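Local coordinates for glucose-inhibited division protein A-related protein, probable oxidoreductase (Thermus thermophilus, PDB 2CUL), which binds flavin-adenine dinucleotide in a Rossmann-type fold and is probably an oxidoreductase related to the glucose-inhibited division protein GidA, at residues G15-F20 with R215-G220. Residues are numbered along the deposited sequence; the frame is centred on the assembly and turned at random.
Sequences GAETAF and RMSEEG. With FAD (flavin-adenine dinucleotide), chain B.
Glu-17 and Thr-18 meet Ser-217 and Gly-220 where the first helix of the Rossmann-type FAD-binding fold, 13-24, packs against the C-terminal helix 213-230. The two segments run in broadly the same direction, their axes crossing at -37° and closing to 7.6 Å. The tight spot is at Gly-220, where Thr-18 CA and Gly-220 CA are 4.2 Å apart; a CB here would clash with CB of Glu-17, so the lack of a side chain is what lets the backbones come this near. Thr-18 OG1 lies 3.2 Å from Gly-220 CA, and its hydroxyl is hydrogen-bonded to Ser-14 O one turn back in its own helix. Next to this close point Glu-17 bridges to Ser-217, where the backbones stand farther apart. With CG anti to the backbone N (chi1 -166°) and the chain bent at chi2, Glu-17 CG lies 3.2 Å from Ser-217 O and the carboxylate turns to the serine hydroxyl. Leu-56 N also bonds OE1, and Leu-55 N bonds OE2, so the buried carboxylate ties both long helices to the start of helix 55-59. With an alanine here, Ser-217 OG and the amides of Leu-55 and Leu-56 would probably lose their acceptor and a gap would open between the three helices. By contrast, Arg-215 and Glu-218 lie on the solvent side of the second helix and do not touch 15-20. Met-216, also clear of the first helix, turns to the cofactor, its CG 3.4 Å from FAD O5'. Gly-15, in the first turn of helix 13-24, is probably the third glycine of the GxGxxG pattern. Ser-217 OG donates to Glu-17 OE1 at 2.7 Å, arriving from above the carboxylate, 61° out of its plane.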
ATOM      1  N   GLY A  15      -2.517   0.682  -2.961  1.00  6.01           N
ATOM      2  CA  GLY A  15      -3.068   1.671  -2.051  1.00  7.48           C
ATOM      3  C   GLY A  15      -3.512   2.960  -2.714  1.00  5.83           C
ATOM      4  O   GLY A  15      -4.579   3.485  -2.404  1.00  7.77           O
ATOM      5  N   ALA A  16      -2.692   3.480  -3.619  1.00  7.58           N
ATOM      6  CA  ALA A  16      -3.040   4.716  -4.316  1.00  6.84           C
ATOM      7  C   ALA A  16      -4.229   4.498  -5.252  1.00  7.43           C
ATOM      8  O   ALA A  16      -5.076   5.381  -5.403  1.00  8.34           O
ATOM      9  CB  ALA A  16      -1.838   5.231  -5.099  1.00  7.77           C
ATOM     10  N   GLU A  17      -4.303   3.329  -5.879  1.00  6.61           N
ATOM     11  CA  GLU A  17      -5.419   3.050  -6.777  1.00  5.08           C
ATOM     12  C   GLU A  17      -6.705   3.008  -5.953  1.00  7.28           C
ATOM     13  O   GLU A  17      -7.740   3.520  -6.378  1.00  8.86           O
ATOM     14  CB  GLU A  17      -5.225   1.716  -7.505  1.00  7.12           C
ATOM     15  CG  GLU A  17      -6.161   1.540  -8.689  1.00  9.69           C
ATOM     16  CD  GLU A  17      -5.811   2.463  -9.845  1.00 12.05           C
ATOM     17  OE1 GLU A  17      -4.705   2.317 -10.408  1.00  9.95           O
ATOM     18  OE2 GLU A  17      -6.640   3.333 -10.189  1.00 13.62           O
ATOM     19  N   THR A  18      -6.641   2.395  -4.773  1.00  7.60           N
ATOM     20  CA  THR A  18      -7.814   2.326  -3.905  1.00  7.39           C
ATOM     21  C   THR A  18      -8.262   3.751  -3.570  1.00  8.26           C
ATOM     22  O   THR A  18      -9.447   4.087  -3.668  1.00  9.05           O
ATOM     23  CB  THR A  18      -7.505   1.589  -2.576  1.00  6.47           C
ATOM     24  OG1 THR A  18      -7.010   0.275  -2.857  1.00  8.76           O
ATOM     25  CG2 THR A  18      -8.759   1.473  -1.723  1.00  6.40           C
ATOM     26  N   ALA A  19      -7.305   4.587  -3.182  1.00  8.83           N
ATOM     27  CA  ALA A  19      -7.592   5.975  -2.830  1.00  8.52           C
ATOM     28  C   ALA A  19      -8.206   6.718  -4.008  1.00 10.13           C
ATOM     29  O   ALA A  19      -9.147   7.498  -3.846  1.00 10.30           O
ATOM     30  CB  ALA A  19      -6.313   6.677  -2.390  1.00  8.54           C
ATOM     31  N   PHE A  20      -7.667   6.466  -5.195  1.00 10.30           N
ATOM     32  CA  PHE A  20      -8.141   7.118  -6.407  1.00 11.73           C
ATOM     33  C   PHE A  20      -9.629   6.911  -6.670  1.00 10.11           C
ATOM     34  O   PHE A  20     -10.371   7.877  -6.831  1.00 12.57           O
ATOM     35  CB  PHE A  20      -7.343   6.626  -7.616  1.00 14.03           C
ATOM     36  CG  PHE A  20      -7.797   7.213  -8.921  1.00 17.71           C
ATOM     37  CD1 PHE A  20      -7.430   8.503  -9.284  1.00 21.96           C
ATOM     38  CD2 PHE A  20      -8.615   6.482  -9.778  1.00 17.92           C
ATOM     39  CE1 PHE A  20      -7.872   9.060 -10.486  1.00 22.06           C
ATOM     40  CE2 PHE A  20      -9.064   7.028 -10.980  1.00 23.78           C
ATOM     41  CZ  PHE A  20      -8.690   8.322 -11.333  1.00 22.08           C
ATOM     42  N   ARG A 215      -2.222  -5.916 -11.751  1.00  7.88           N
ATOM     43  CA  ARG A 215      -2.932  -6.711 -10.756  1.00  7.90           C
ATOM     44  C   ARG A 215      -3.116  -5.880  -9.488  1.00  8.60           C
ATOM     45  O   ARG A 215      -4.181  -5.896  -8.869  1.00  8.71           O
ATOM     46  CB  ARG A 215      -2.138  -7.978 -10.439  1.00 11.46           C
ATOM     47  CG  ARG A 215      -2.833  -8.933  -9.487  1.00 20.13           C
ATOM     48  CD  ARG A 215      -3.914  -9.735 -10.194  1.00 28.20           C
ATOM     49  NE  ARG A 215      -4.538 -10.702  -9.296  1.00 34.73           N
ATOM     50  CZ  ARG A 215      -5.312 -11.704  -9.697  1.00 39.48           C
ATOM     51  NH1 ARG A 215      -5.563 -11.877 -10.988  1.00 41.84           N
ATOM     52  NH2 ARG A 215      -5.838 -12.534  -8.806  1.00 44.31           N
ATOM     53  N   MET A 216      -2.068  -5.158  -9.101  1.00  7.33           N
ATOM     54  CA  MET A 216      -2.128  -4.308  -7.914  1.00  5.92           C
ATOM     55  C   MET A 216      -3.220  -3.268  -8.115  1.00  7.97           C
ATOM     56  O   MET A 216      -4.023  -3.008  -7.217  1.00  8.36           O
ATOM     57  CB  MET A 216      -0.790  -3.601  -7.694  1.00  7.31           C
ATOM     58  CG  MET A 216       0.375  -4.533  -7.401  1.00  5.41           C
ATOM     59  SD  MET A 216       0.157  -5.498  -5.879  1.00  9.10           S
ATOM     60  CE  MET A 216      -0.295  -7.101  -6.574  1.00  9.30           C
ATOM     61  N   SER A 217      -3.243  -2.677  -9.304  1.00  8.41           N
ATOM     62  CA  SER A 217      -4.235  -1.665  -9.646  1.00  5.94           C
ATOM     63  C   SER A 217      -5.649  -2.246  -9.646  1.00  9.64           C
ATOM     64  O   SER A 217      -6.569  -1.647  -9.089  1.00  9.98           O
ATOM     65  CB  SER A 217      -3.913  -1.067 -11.020  1.00 10.16           C
ATOM     66  OG  SER A 217      -4.928  -0.169 -11.434  1.00  7.83           O
ATOM     67  N   GLU A 218      -5.825  -3.407 -10.274  1.00  8.14           N
ATOM     68  CA  GLU A 218      -7.138  -4.045 -10.319  1.00  8.25           C
ATOM     69  C   GLU A 218      -7.612  -4.373  -8.909  1.00  9.39           C
ATOM     70  O   GLU A 218      -8.792  -4.216  -8.588  1.00 10.36           O
ATOM     71  CB  GLU A 218      -7.080  -5.321 -11.164  1.00 10.16           C
ATOM     72  CG  GLU A 218      -6.643  -5.058 -12.589  1.00 14.57           C
ATOM     73  CD  GLU A 218      -6.368  -6.328 -13.368  1.00 19.06           C
ATOM     74  OE1 GLU A 218      -5.943  -7.330 -12.751  1.00 15.47           O
ATOM     75  OE2 GLU A 218      -6.561  -6.316 -14.603  1.00 24.27           O
ATOM     76  N   GLU A 219      -6.694  -4.821  -8.061  1.00  9.42           N
ATOM     77  CA  GLU A 219      -7.058  -5.152  -6.692  1.00 10.35           C
ATOM     78  C   GLU A 219      -7.467  -3.914  -5.906  1.00  9.92           C
ATOM     79  O   GLU A 219      -8.413  -3.960  -5.123  1.00  8.55           O
ATOM     80  CB  GLU A 219      -5.906  -5.881  -6.000  1.00  8.02           C
ATOM     81  CG  GLU A 219      -5.811  -7.337  -6.427  1.00  9.03           C
ATOM     82  CD  GLU A 219      -7.017  -8.137  -5.968  1.00  9.79           C
ATOM     83  OE1 GLU A 219      -7.044  -8.543  -4.789  1.00 12.09           O
ATOM     84  OE2 GLU A 219      -7.949  -8.344  -6.776  1.00 12.02           O
ATOM     85  N   GLY A 220      -6.759  -2.807  -6.121  1.00  8.72           N
ATOM     86  CA  GLY A 220      -7.095  -1.575  -5.430  1.00  8.76           C
ATOM     87  C   GLY A 220      -8.474  -1.082  -5.829  1.00  8.63           C
ATOM     88  O   GLY A 220      -9.242  -0.607  -4.990  1.00 10.00           O
TER
HETATM   89  PA  FAD B 301       4.134  -0.695  -3.230  1.00  7.35           P
HETATM   90  O1A FAD B 301       5.500  -1.136  -2.904  1.00  7.04           O
HETATM   91  O2A FAD B 301       3.843  -0.138  -4.576  1.00  9.30           O
HETATM   92  O5B FAD B 301       3.662   0.394  -2.164  1.00  7.46           O
HETATM   93  C5B FAD B 301       3.815   0.143  -0.765  1.00  6.88           C
HETATM   94  C4B FAD B 301       3.824   1.512  -0.095  1.00  6.31           C
HETATM   95  O4B FAD B 301       3.631   1.294   1.302  1.00  6.30           O
HETATM   96  C3B FAD B 301       5.152   2.284  -0.237  1.00  8.52           C
HETATM   97  O3B FAD B 301       4.949   3.610  -0.674  1.00 11.66           O
HETATM   98  C2B FAD B 301       5.748   2.188   1.136  1.00  9.58           C
HETATM   99  O2B FAD B 301       6.688   3.181   1.471  1.00 10.34           O
HETATM  100  C1B FAD B 301       4.495   2.175   2.006  1.00  9.36           C
HETATM  101  N9A FAD B 301       4.679   1.635   3.352  1.00  8.53           N
HETATM  102  C8A FAD B 301       5.119   0.376   3.688  1.00  7.89           C
HETATM  103  N7A FAD B 301       5.173   0.196   5.002  1.00  8.94           N
HETATM  104  C5A FAD B 301       4.745   1.397   5.534  1.00  7.81           C
HETATM  105  C6A FAD B 301       4.581   1.835   6.870  1.00  7.36           C
HETATM  106  N6A FAD B 301       4.835   1.084   7.926  1.00  8.21           N
HETATM  107  N1A FAD B 301       4.123   3.129   7.064  1.00  8.14           N
HETATM  108  C2A FAD B 301       3.850   3.934   5.981  1.00  8.34           C
HETATM  109  N3A FAD B 301       3.989   3.569   4.679  1.00  6.27           N
HETATM  110  C4A FAD B 301       4.439   2.297   4.511  1.00  7.51           C
HETATM  111  N1  FAD B 301       5.632  -5.749 -10.810  1.00  8.31           N
HETATM  112  C2  FAD B 301       5.685  -5.302 -12.111  1.00 10.43           C
HETATM  113  O2  FAD B 301       4.681  -5.179 -12.770  1.00 11.25           O
HETATM  114  N3  FAD B 301       6.937  -4.988 -12.661  1.00 10.27           N
HETATM  115  C4  FAD B 301       8.133  -5.100 -11.985  1.00 12.94           C
HETATM  116  O4  FAD B 301       9.213  -4.802 -12.538  1.00 14.37           O
HETATM  117  C4X FAD B 301       8.079  -5.562 -10.654  1.00 11.20           C
HETATM  118  N5  FAD B 301       9.243  -5.708  -9.912  1.00  8.90           N
HETATM  119  C5X FAD B 301       9.197  -6.161  -8.607  1.00  7.34           C
HETATM  120  C6  FAD B 301      10.381  -6.300  -7.884  1.00  9.40           C
HETATM  121  C7  FAD B 301      10.397  -6.749  -6.549  1.00 11.64           C
HETATM  122  C7M FAD B 301      11.714  -6.871  -5.825  1.00 12.23           C
HETATM  123  C8  FAD B 301       9.138  -7.071  -5.925  1.00 10.49           C
HETATM  124  C8M FAD B 301       9.064  -7.550  -4.500  1.00 11.13           C
HETATM  125  C9  FAD B 301       7.927  -6.942  -6.648  1.00 10.57           C
HETATM  126  C9A FAD B 301       7.923  -6.488  -7.994  1.00  9.12           C
HETATM  127  N10 FAD B 301       6.717  -6.339  -8.766  1.00  7.30           N
HETATM  128  C10 FAD B 301       6.796  -5.879 -10.093  1.00 10.25           C
HETATM  129  C1' FAD B 301       5.352  -6.679  -8.196  1.00  8.29           C
HETATM  130  C2' FAD B 301       4.392  -5.531  -7.811  1.00  8.60           C
HETATM  131  O2' FAD B 301       3.829  -4.985  -8.974  1.00  8.92           O
HETATM  132  C3' FAD B 301       5.089  -4.410  -7.013  1.00  9.38           C
HETATM  133  O3' FAD B 301       5.670  -4.917  -5.812  1.00  9.50           O
HETATM  134  C4' FAD B 301       4.124  -3.284  -6.588  1.00  9.60           C
HETATM  135  O4' FAD B 301       4.846  -2.145  -6.126  1.00  8.11           O
HETATM  136  C5' FAD B 301       3.185  -3.819  -5.490  1.00  8.71           C
HETATM  137  O5' FAD B 301       2.248  -2.795  -5.119  1.00  7.20           O
HETATM  138  P   FAD B 301       1.868  -2.489  -3.610  1.00  7.81           P
HETATM  139  O1P FAD B 301       0.857  -1.422  -3.697  1.00  7.40           O
HETATM  140  O2P FAD B 301       1.456  -3.744  -2.895  1.00  8.29           O
HETATM  141  O3P FAD B 301       3.193  -1.971  -2.936  1.00  6.38           O